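Local atomic coordinates of peruvianin-I (Thevetia peruviana, PDB entry 6ORM), a protein that is a germin-like protein of the cupin family with proteolytic activity, found in latex and classed as a cysteine peptidase. Residues Asp35-Lys43 with Thr57-Ala66; Asn90-Glu101 with Thr146-Gly157. All coordinates share one frame; numbering follows the deposited sequence.

Contact 1. Residues Asp35-Lys43 with Thr57-Ala66; sequences DDFIYSGFK and TFVTAGQFPA. With NAG (2-acetamido-2-deoxy-beta-D-glucopyranose), chain D; NAG (2-acetamido-2-deoxy-beta-D-glucopyranose), chain B.
A single water is gripped by three groups between Tyr39 and Phe58: it accepts from Tyr39 OH at 2.5 Å and donates to Phe58 O and to the acetamide O7 of the N-acetylglucosamine of chain D. The water lies in the ring plane, at the edge of the phenol. With CG anti to the backbone N (chi1 -176°), the Tyr39 ring is laid along the 57-66 loop. Its CD2 packs on Val59 CG1 at 3.7 Å, while CE1 comes to 3.3 Å from Gln63 O. Closer to the backbone, Tyr39 CB stands over the centre of the Phe64 ring, 3.4 Å from the centroid and 5° off the normal, a CH-pi contact; the two rings are nearly parallel but slid apart. A leucine in place of Tyr39 would probably leave the bridging water without its donor and open a gap between Val59 and Gln63. Ile38 and Tyr39 form a short strand that pairs antiparallel with a strand of the second subunit, so this arm beside the cupin barrel also forms part of the interface with that subunit; Phe37 meets Phe108 of the same neighbour edge to face. The rim of Phe64 turns to the 35-43 backbone, CZ lying 3.4 Å from Phe37 O. A second water accepts from Ala66 N and donates to Asp36 O. At the other end Val59 CG2 sits between two rings, meeting Phe42 CZ at 3.5 Å and also Tyr39 CE2. The edge of Phe42 faces Thr57 O, and Thr57 OG1 is hydrogen-bonded to Arg76. Within the loop, Gln63 OE1 accepts from both Thr60 N and Thr60 OG1, the N-H lying in the carbonyl plane.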
loop_
_atom_site.group_PDB
_atom_site.type_symbol
_atom_site.label_atom_id
_atom_site.label_comp_id
_atom_site.label_asym_id
_atom_site.label_seq_id
_atom_site.Cartn_x
_atom_site.Cartn_y
_atom_site.Cartn_z
ATOM N N ASP A 35 11.027 8.377 -27.049
ATOM C CA ASP A 35 9.688 8.638 -27.571
ATOM C C ASP A 35 8.597 7.985 -26.735
ATOM O O ASP A 35 7.448 8.437 -26.772
ATOM C CB ASP A 35 9.568 8.137 -29.012
ATOM C CG ASP A 35 10.346 8.984 -29.996
ATOM O OD1 ASP A 35 10.476 10.201 -29.760
ATOM O OD2 ASP A 35 10.813 8.437 -31.020
ATOM N N ASP A 36 8.927 6.939 -25.976
ATOM C CA ASP A 36 7.928 6.231 -25.188
ATOM C C ASP A 36 7.486 7.000 -23.952
ATOM O O ASP A 36 6.484 6.624 -23.337
ATOM C CB ASP A 36 8.471 4.866 -24.767
ATOM C CG ASP A 36 8.634 3.921 -25.937
ATOM O OD1 ASP A 36 7.670 3.761 -26.714
ATOM O OD2 ASP A 36 9.731 3.339 -26.083
ATOM N N PHE A 37 8.186 8.068 -23.581
ATOM C CA PHE A 37 7.899 8.775 -22.343
ATOM C C PHE A 37 7.265 10.135 -22.578
ATOM O O PHE A 37 7.023 10.872 -21.616
ATOM C CB PHE A 37 9.181 8.889 -21.513
ATOM C CG PHE A 37 9.740 7.551 -21.114
ATOM C CD1 PHE A 37 9.270 6.901 -19.986
ATOM C CD2 PHE A 37 10.702 6.922 -21.891
ATOM C CE1 PHE A 37 9.763 5.662 -19.624
ATOM C CE2 PHE A 37 11.201 5.681 -21.533
ATOM C CZ PHE A 37 10.729 5.051 -20.396
ATOM N N ILE A 38 6.987 10.480 -23.830
ATOM C CA ILE A 38 6.207 11.658 -24.182
ATOM C C ILE A 38 4.837 11.193 -24.660
ATOM O O ILE A 38 4.697 10.116 -25.251
ATOM C CB ILE A 38 6.925 12.502 -25.258
ATOM C CG1 ILE A 38 6.186 13.818 -25.513
ATOM C CG2 ILE A 38 7.083 11.710 -26.546
ATOM C CD1 ILE A 38 6.857 14.702 -26.545
ATOM N N TYR A 39 3.813 11.991 -24.367
ATOM C CA TYR A 39 2.481 11.765 -24.915
ATOM C C TYR A 39 1.925 13.092 -25.404
ATOM O O TYR A 39 1.898 14.069 -24.652
ATOM C CB TYR A 39 1.532 11.140 -23.885
ATOM C CG TYR A 39 0.175 10.805 -24.464
ATOM C CD1 TYR A 39 0.003 9.688 -25.273
ATOM C CD2 TYR A 39 -0.929 11.615 -24.217
ATOM C CE1 TYR A 39 -1.231 9.379 -25.812
ATOM C CE2 TYR A 39 -2.167 11.313 -24.751
ATOM C CZ TYR A 39 -2.312 10.196 -25.548
ATOM O OH TYR A 39 -3.542 9.889 -26.085
ATOM N N SER A 40 1.475 13.122 -26.661
ATOM C CA SER A 40 1.100 14.364 -27.327
ATOM C C SER A 40 -0.384 14.409 -27.678
ATOM O O SER A 40 -0.795 15.225 -28.509
ATOM C CB SER A 40 1.945 14.564 -28.587
ATOM O OG SER A 40 3.301 14.807 -28.258
ATOM N N GLY A 41 -1.195 13.547 -27.061
ATOM C CA GLY A 41 -2.604 13.479 -27.407
ATOM C C GLY A 41 -3.360 14.779 -27.211
ATOM O O GLY A 41 -4.318 15.054 -27.940
ATOM N N PHE A 42 -2.947 15.600 -26.243
ATOM C CA PHE A 42 -3.674 16.837 -25.978
ATOM C C PHE A 42 -3.543 17.852 -27.102
ATOM O O PHE A 42 -4.287 18.837 -27.110
ATOM C CB PHE A 42 -3.189 17.482 -24.676
ATOM C CG PHE A 42 -3.667 16.787 -23.438
ATOM C CD1 PHE A 42 -4.782 15.968 -23.469
ATOM C CD2 PHE A 42 -3.002 16.964 -22.238
ATOM C CE1 PHE A 42 -5.220 15.331 -22.324
ATOM C CE2 PHE A 42 -3.434 16.331 -21.089
ATOM C CZ PHE A 42 -4.547 15.515 -21.131
ATOM N N LYS A 43 -2.631 17.633 -28.050
ATOM C CA LYS A 43 -2.536 18.519 -29.202
ATOM C C LYS A 43 -3.715 18.363 -30.145
ATOM O O LYS A 43 -3.957 19.255 -30.969
ATOM C CB LYS A 43 -1.223 18.283 -29.941
ATOM C CG LYS A 43 -0.036 18.789 -29.162
ATOM C CD LYS A 43 1.140 19.041 -30.062
ATOM C CE LYS A 43 2.275 19.622 -29.266
ATOM N NZ LYS A 43 3.336 18.614 -29.038
ATOM N N THR A 57 -10.695 13.952 -22.950
ATOM C CA THR A 57 -9.545 13.356 -23.622
ATOM C C THR A 57 -8.730 12.649 -22.544
ATOM O O THR A 57 -8.155 13.299 -21.666
ATOM C CB THR A 57 -8.723 14.408 -24.363
ATOM O OG1 THR A 57 -9.571 15.110 -25.279
ATOM C CG2 THR A 57 -7.588 13.750 -25.140
ATOM N N PHE A 58 -8.693 11.321 -22.613
ATOM C CA PHE A 58 -8.145 10.492 -21.549
ATOM C C PHE A 58 -6.651 10.273 -21.730
ATOM O O PHE A 58 -6.172 10.059 -22.847
ATOM C CB PHE A 58 -8.844 9.132 -21.517
ATOM C CG PHE A 58 -10.278 9.190 -21.086
ATOM C CD1 PHE A 58 -10.613 9.231 -19.743
ATOM C CD2 PHE A 58 -11.294 9.190 -22.027
ATOM C CE1 PHE A 58 -11.938 9.274 -19.347
ATOM C CE2 PHE A 58 -12.620 9.235 -21.638
ATOM C CZ PHE A 58 -12.942 9.276 -20.296
ATOM N N VAL A 59 -5.912 10.341 -20.623
ATOM C CA VAL A 59 -4.534 9.864 -20.609
ATOM C C VAL A 59 -4.350 8.930 -19.421
ATOM O O VAL A 59 -3.831 9.330 -18.371
ATOM C CB VAL A 59 -3.506 11.010 -20.569
ATOM C CG1 VAL A 59 -2.121 10.469 -20.886
ATOM C CG2 VAL A 59 -3.879 12.109 -21.548
ATOM N N THR A 60 -4.802 7.691 -19.576
ATOM C CA THR A 60 -4.486 6.608 -18.664
ATOM C C THR A 60 -3.416 5.722 -19.300
ATOM O O THR A 60 -2.956 5.969 -20.418
ATOM C CB THR A 60 -5.743 5.802 -18.328
ATOM O OG1 THR A 60 -6.090 4.978 -19.448
ATOM C CG2 THR A 60 -6.905 6.731 -18.001
ATOM N N ALA A 61 -3.010 4.677 -18.575
ATOM C CA ALA A 61 -2.073 3.710 -19.136
ATOM C C ALA A 61 -2.593 3.085 -20.426
ATOM O O ALA A 61 -1.793 2.596 -21.232
ATOM C CB ALA A 61 -1.761 2.619 -18.110
ATOM N N GLY A 62 -3.912 3.089 -20.640
ATOM C CA GLY A 62 -4.459 2.585 -21.889
ATOM C C GLY A 62 -4.085 3.430 -23.089
ATOM O O GLY A 62 -3.999 2.919 -24.209
ATOM N N GLN A 63 -3.877 4.730 -22.883
ATOM C CA GLN A 63 -3.474 5.640 -23.949
ATOM C C GLN A 63 -1.985 5.948 -23.938
ATOM O O GLN A 63 -1.403 6.194 -25.000
ATOM C CB GLN A 63 -4.247 6.961 -23.844
ATOM C CG GLN A 63 -5.749 6.841 -24.042
ATOM C CD GLN A 63 -6.451 6.217 -22.852
ATOM O OE1 GLN A 63 -6.270 6.646 -21.712
ATOM N NE2 GLN A 63 -7.250 5.191 -23.112
ATOM N N PHE A 64 -1.367 5.940 -22.758
ATOM C CA PHE A 64 0.006 6.391 -22.549
ATOM C C PHE A 64 0.735 5.247 -21.857
ATOM O O PHE A 64 0.826 5.210 -20.622
ATOM C CB PHE A 64 0.021 7.683 -21.729
ATOM C CG PHE A 64 1.372 8.339 -21.608
ATOM C CD1 PHE A 64 2.466 7.891 -22.333
ATOM C CD2 PHE A 64 1.535 9.427 -20.760
ATOM C CE1 PHE A 64 3.699 8.511 -22.203
ATOM C CE2 PHE A 64 2.761 10.050 -20.628
ATOM C CZ PHE A 64 3.845 9.594 -21.350
ATOM N N PRO A 65 1.262 4.289 -22.626
ATOM C CA PRO A 65 1.812 3.060 -22.022
ATOM C C PRO A 65 2.850 3.289 -20.934
ATOM O O PRO A 65 2.956 2.465 -20.016
ATOM C CB PRO A 65 2.416 2.330 -23.228
ATOM C CG PRO A 65 1.613 2.806 -24.393
ATOM C CD PRO A 65 1.252 4.234 -24.099
ATOM N N ALA A 66 3.614 4.381 -20.996
ATOM C CA ALA A 66 4.629 4.634 -19.981
ATOM C C ALA A 66 4.039 4.905 -18.603
ATOM O O ALA A 66 4.780 4.858 -17.616
ATOM C CB ALA A 66 5.515 5.808 -20.402
HETATM C C1 NAG D . -10.157 10.588 -29.688
HETATM C C2 NAG D . -8.828 9.867 -29.487
HETATM C C3 NAG D . -8.567 8.883 -30.625
HETATM C C4 NAG D . -9.760 7.954 -30.815
HETATM C C5 NAG D . -11.021 8.785 -31.009
HETATM C C6 NAG D . -12.274 7.951 -31.135
HETATM C C7 NAG D . -7.200 11.204 -28.222
HETATM C C8 NAG D . -6.085 12.201 -28.308
HETATM N N2 NAG D . -7.738 10.825 -29.385
HETATM O O3 NAG D . -7.398 8.134 -30.304
HETATM O O4 NAG D . -9.576 7.126 -31.960
HETATM O O5 NAG D . -11.200 9.637 -29.871
HETATM O O6 NAG D . -12.673 7.416 -29.881
HETATM O O7 NAG D . -7.594 10.761 -27.148
HETATM C C1 NAG B . -13.076 14.037 -27.128
HETATM C C2 NAG B . -13.701 12.879 -27.880
HETATM C C3 NAG B . -12.668 11.778 -28.076
HETATM C C4 NAG B . -11.381 12.334 -28.680
HETATM C C5 NAG B . -10.921 13.606 -27.965
HETATM C C6 NAG B . -9.767 14.296 -28.658
HETATM C C7 NAG B . -16.108 12.434 -27.678
HETATM C C8 NAG B . -17.194 11.858 -26.819
HETATM N N2 NAG B . -14.869 12.367 -27.179
HETATM O O3 NAG B . -13.216 10.773 -28.921
HETATM O O4 NAG B . -10.344 11.377 -28.514
HETATM O O5 NAG B . -11.992 14.556 -27.875
HETATM O O6 NAG B . -10.133 14.793 -29.938
HETATM O O7 NAG B . -16.342 12.936 -28.772
HETATM O O HOH W 1 4.228 5.252 -23.882
HETATM O O HOH W 2 -5.529 11.045 -25.150
#

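Contact 2. Residues Asn90-Glu101 with Thr146-Gly157; sequences NPRASSLVMATE and TFYASLNSQNPG
Extended from CB outward (chi1 161°, chi2 -164°), Glu101 carries OE1 to Thr146 OG1, which is turned beside its own backbone N (chi1 -58°); the hydroxyl donates over 2.9 Å, approaching from above the carboxylate plane. Beside this bond Thr146 O accepts from Thr100 N and, at 3.2 Å, from Glu101 N, a classic beta bulge. Beyond it strands 95-101 and 146-151 run antiparallel, with Leu96-Ser150 and Met98-Tyr148 as hydrogen-bonded pairs, in the middle of a sheet of the cupin beta-barrel. Val97 CG1 touches Phe147 CD2 at 3.5 Å on the face where Phe147 also packs on Thr137 of the other sheet. On the reverse face Met98 and Tyr148 pack on Tyr148 and Met98 of the second subunit. Past the strands, the type I turn from Asn90 to Ala93 is tied to 155-157 in three places. Arg92 NH2 donates to Asn155 O at 2.8 Å, and Arg92 N to Pro156 O. Asn90 ND2, its amide nearly coplanar with the acceptor, donates to Gly157 O at 3.2 Å. Arg92 NH1 forms a salt bridge with Asp9 of the third subunit.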
loop_
_atom_site.group_PDB
_atom_site.type_symbol
_atom_site.label_atom_id
_atom_site.label_comp_id
_atom_site.label_asym_id
_atom_site.label_seq_id
_atom_site.Cartn_x
_atom_site.Cartn_y
_atom_site.Cartn_z
ATOM N N ASN A 90 -14.927 8.971 -9.684
ATOM C CA ASN A 90 -13.687 8.302 -10.060
ATOM C C ASN A 90 -13.427 7.226 -9.015
ATOM O O ASN A 90 -12.861 7.518 -7.950
ATOM C CB ASN A 90 -12.520 9.290 -10.132
ATOM C CG ASN A 90 -12.733 10.360 -11.185
ATOM O OD1 ASN A 90 -12.910 11.535 -10.863
ATOM N ND2 ASN A 90 -12.720 9.958 -12.452
ATOM N N PRO A 91 -13.829 5.978 -9.261
ATOM C CA PRO A 91 -13.884 4.991 -8.169
ATOM C C PRO A 91 -12.564 4.725 -7.460
ATOM O O PRO A 91 -12.581 4.413 -6.263
ATOM C CB PRO A 91 -14.403 3.728 -8.873
ATOM C CG PRO A 91 -15.162 4.244 -10.052
ATOM C CD PRO A 91 -14.419 5.462 -10.508
ATOM N N ARG A 92 -11.418 4.831 -8.136
ATOM C CA ARG A 92 -10.174 4.330 -7.559
ATOM C C ARG A 92 -9.080 5.390 -7.457
ATOM O O ARG A 92 -7.897 5.038 -7.400
ATOM C CB ARG A 92 -9.672 3.128 -8.362
ATOM C CG ARG A 92 -10.653 1.963 -8.389
ATOM C CD ARG A 92 -10.130 0.778 -9.193
ATOM N NE ARG A 92 -9.885 1.122 -10.592
ATOM C CZ ARG A 92 -10.796 1.031 -11.558
ATOM N NH1 ARG A 92 -12.023 0.609 -11.283
ATOM N NH2 ARG A 92 -10.478 1.366 -12.801
ATOM N N ALA A 93 -9.431 6.674 -7.417
ATOM C CA ALA A 93 -8.396 7.691 -7.278
ATOM C C ALA A 93 -8.997 9.003 -6.797
ATOM O O ALA A 93 -10.170 9.295 -7.045
ATOM C CB ALA A 93 -7.653 7.919 -8.599
ATOM N N SER A 94 -8.173 9.783 -6.101
ATOM C CA SER A 94 -8.443 11.199 -5.917
ATOM C C SER A 94 -8.352 11.913 -7.262
ATOM O O SER A 94 -7.703 11.442 -8.199
ATOM C CB SER A 94 -7.445 11.824 -4.940
ATOM O OG SER A 94 -7.406 11.128 -3.708
ATOM N N SER A 95 -9.002 13.071 -7.349
ATOM C CA SER A 95 -8.925 13.907 -8.541
ATOM C C SER A 95 -8.602 15.332 -8.125
ATOM O O SER A 95 -9.351 15.941 -7.354
ATOM C CB SER A 95 -10.232 13.863 -9.337
ATOM O OG SER A 95 -10.127 14.649 -10.511
ATOM N N LEU A 96 -7.493 15.858 -8.638
ATOM C CA LEU A 96 -7.091 17.242 -8.424
ATOM C C LEU A 96 -7.365 18.004 -9.717
ATOM O O LEU A 96 -6.684 17.795 -10.727
ATOM C CB LEU A 96 -5.619 17.322 -8.019
ATOM C CG LEU A 96 -5.038 18.691 -7.661
ATOM C CD1 LEU A 96 -5.900 19.404 -6.627
ATOM C CD2 LEU A 96 -3.614 18.533 -7.149
ATOM N N VAL A 97 -8.365 18.875 -9.681
ATOM C CA VAL A 97 -8.826 19.597 -10.861
ATOM C C VAL A 97 -8.104 20.935 -10.942
ATOM O O VAL A 97 -8.013 21.658 -9.944
ATOM C CB VAL A 97 -10.350 19.805 -10.813
ATOM C CG1 VAL A 97 -10.797 20.749 -11.920
ATOM C CG2 VAL A 97 -11.072 18.475 -10.917
ATOM N N MET A 98 -7.572 21.260 -12.121
ATOM C CA MET A 98 -7.060 22.598 -12.394
ATOM C C MET A 98 -7.852 23.212 -13.537
ATOM O O MET A 98 -7.838 22.690 -14.657
ATOM C CB MET A 98 -5.572 22.598 -12.746
ATOM C CG MET A 98 -5.067 24.018 -13.006
ATOM S SD MET A 98 -3.280 24.212 -13.134
ATOM C CE MET A 98 -2.947 23.301 -14.640
ATOM N N ALA A 99 -8.522 24.328 -13.259
ATOM C CA ALA A 99 -9.197 25.093 -14.296
ATOM C C ALA A 99 -8.180 25.929 -15.063
ATOM O O ALA A 99 -7.295 26.550 -14.470
ATOM C CB ALA A 99 -10.267 25.998 -13.684
ATOM N N THR A 100 -8.295 25.920 -16.391
ATOM C CA THR A 100 -7.385 26.675 -17.246
ATOM C C THR A 100 -8.071 27.631 -18.214
ATOM O O THR A 100 -7.411 28.560 -18.693
ATOM C CB THR A 100 -6.486 25.722 -18.051
ATOM O OG1 THR A 100 -7.299 24.857 -18.853
ATOM C CG2 THR A 100 -5.629 24.878 -17.113
ATOM N N GLU A 101 -9.354 27.445 -18.516
ATOM C CA GLU A 101 -10.063 28.330 -19.429
ATOM C C GLU A 101 -11.522 28.402 -19.006
ATOM O O GLU A 101 -12.110 27.388 -18.624
ATOM C CB GLU A 101 -9.942 27.843 -20.878
ATOM C CG GLU A 101 -10.990 28.398 -21.828
ATOM C CD GLU A 101 -11.075 27.608 -23.122
ATOM O OE1 GLU A 101 -11.852 26.624 -23.172
ATOM O OE2 GLU A 101 -10.362 27.970 -24.084
ATOM N N THR A 146 -12.286 24.729 -19.870
ATOM C CA THR A 146 -11.299 23.657 -19.908
ATOM C C THR A 146 -10.705 23.468 -18.520
ATOM O O THR A 146 -10.341 24.446 -17.859
ATOM C CB THR A 146 -10.186 23.960 -20.917
ATOM O OG1 THR A 146 -10.754 24.141 -22.221
ATOM C CG2 THR A 146 -9.177 22.817 -20.966
ATOM N N PHE A 147 -10.627 22.216 -18.077
ATOM C CA PHE A 147 -9.914 21.891 -16.854
ATOM C C PHE A 147 -9.238 20.537 -17.004
ATOM O O PHE A 147 -9.660 19.696 -17.799
ATOM C CB PHE A 147 -10.834 21.910 -15.620
ATOM C CG PHE A 147 -12.000 20.962 -15.694
ATOM C CD1 PHE A 147 -13.169 21.330 -16.336
ATOM C CD2 PHE A 147 -11.940 19.719 -15.083
ATOM C CE1 PHE A 147 -14.247 20.469 -16.389
ATOM C CE2 PHE A 147 -13.016 18.853 -15.131
ATOM C CZ PHE A 147 -14.175 19.232 -15.781
ATOM N N TYR A 148 -8.170 20.350 -16.234
ATOM C CA TYR A 148 -7.400 19.116 -16.227
ATOM C C TYR A 148 -7.549 18.443 -14.872
ATOM O O TYR A 148 -7.417 19.096 -13.832
ATOM C CB TYR A 148 -5.925 19.392 -16.524
ATOM C CG TYR A 148 -5.696 19.920 -17.916
ATOM C CD1 TYR A 148 -5.915 21.256 -18.217
ATOM C CD2 TYR A 148 -5.279 19.077 -18.937
ATOM C CE1 TYR A 148 -5.716 21.741 -19.492
ATOM C CE2 TYR A 148 -5.075 19.551 -20.215
ATOM C CZ TYR A 148 -5.295 20.885 -20.486
ATOM O OH TYR A 148 -5.096 21.365 -21.758
ATOM N N ALA A 149 -7.832 17.148 -14.890
ATOM C CA ALA A 149 -7.932 16.348 -13.679
ATOM C C ALA A 149 -6.682 15.485 -13.550
ATOM O O ALA A 149 -6.405 14.656 -14.423
ATOM C CB ALA A 149 -9.189 15.478 -13.704
ATOM N N SER A 150 -5.921 15.702 -12.479
ATOM C CA SER A 150 -4.812 14.826 -12.124
ATOM C C SER A 150 -5.311 13.802 -11.113
ATOM O O SER A 150 -5.910 14.172 -10.099
ATOM C CB SER A 150 -3.646 15.628 -11.544
ATOM O OG SER A 150 -3.086 16.503 -12.510
ATOM N N LEU A 151 -5.089 12.520 -11.402
ATOM C CA LEU A 151 -5.579 11.440 -10.555
ATOM C C LEU A 151 -4.440 10.499 -10.190
ATOM O O LEU A 151 -3.571 10.209 -11.019
ATOM C CB LEU A 151 -6.710 10.667 -11.251
ATOM C CG LEU A 151 -7.909 11.516 -11.686
ATOM C CD1 LEU A 151 -7.881 11.782 -13.189
ATOM C CD2 LEU A 151 -9.226 10.870 -11.271
ATOM N N ASN A 152 -4.452 10.019 -8.946
ATOM C CA ASN A 152 -3.380 9.158 -8.443
ATOM C C ASN A 152 -3.688 7.681 -8.708
ATOM O O ASN A 152 -3.735 6.840 -7.810
ATOM C CB ASN A 152 -3.132 9.425 -6.962
ATOM C CG ASN A 152 -4.355 9.169 -6.102
ATOM O OD1 ASN A 152 -5.492 9.364 -6.535
ATOM N ND2 ASN A 152 -4.123 8.727 -4.870
ATOM N N SER A 153 -3.908 7.381 -9.984
ATOM C CA SER A 153 -3.975 6.006 -10.458
ATOM C C SER A 153 -3.696 6.015 -11.950
ATOM O O SER A 153 -4.022 6.980 -12.644
ATOM C CB SER A 153 -5.335 5.360 -10.170
ATOM O OG SER A 153 -5.400 4.053 -10.717
ATOM N N GLN A 154 -3.093 4.931 -12.438
ATOM C CA GLN A 154 -2.928 4.785 -13.879
ATOM C C GLN A 154 -4.244 4.498 -14.588
ATOM O O GLN A 154 -4.303 4.610 -15.816
ATOM C CB GLN A 154 -1.925 3.675 -14.192
ATOM C CG GLN A 154 -2.470 2.281 -13.974
ATOM C CD GLN A 154 -1.469 1.206 -14.332
ATOM O OE1 GLN A 154 -0.368 1.154 -13.781
ATOM N NE2 GLN A 154 -1.845 0.340 -15.263
ATOM N N ASN A 155 -5.289 4.137 -13.853
ATOM C CA ASN A 155 -6.587 3.812 -14.430
ATOM C C ASN A 155 -7.659 4.051 -13.373
ATOM O O ASN A 155 -8.221 3.093 -12.826
ATOM C CB ASN A 155 -6.615 2.364 -14.927
ATOM C CG ASN A 155 -7.874 2.040 -15.712
ATOM O OD1 ASN A 155 -8.482 2.918 -16.322
ATOM N ND2 ASN A 155 -8.274 0.773 -15.693
ATOM N N PRO A 156 -7.967 5.314 -13.068
ATOM C CA PRO A 156 -8.894 5.603 -11.960
ATOM C C PRO A 156 -10.291 5.056 -12.180
ATOM O O PRO A 156 -10.998 4.780 -11.205
ATOM C CB PRO A 156 -8.903 7.138 -11.895
ATOM C CG PRO A 156 -7.744 7.593 -12.743
ATOM C CD PRO A 156 -7.530 6.534 -13.766
ATOM N N GLY A 157 -10.713 4.904 -13.431
ATOM C CA GLY A 157 -12.089 4.565 -13.725
ATOM C C GLY A 157 -12.992 5.783 -13.678
ATOM O O GLY A 157 -12.682 6.771 -13.011
HETATM O O HOH W 3 -7.178 1.594 -10.378
HETATM O O HOH W 4 -6.524 8.694 -2.970
#

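In the fold
From the N terminus the chain first reaches 35-43, and contact 1 closes a short loop when 57-66 returns beside it, 13 residues intervening with most of strand 54-57 among them. Contact 2 opens only later: from strand 95-101 the chain passes through strands of both sheets before 146-157 comes back, a closure over 44 residues. The two therefore stand in series, neither enclosing the other. Their centres lie 15 Å apart, yet they touch: Ala61 N is probably hydrogen-bonded to Gln154 O (3.0 Å), and the rings of Phe42 and Tyr148 meet edge to face. The arm is thus joined to the barrel, and both contacts reach the second subunit.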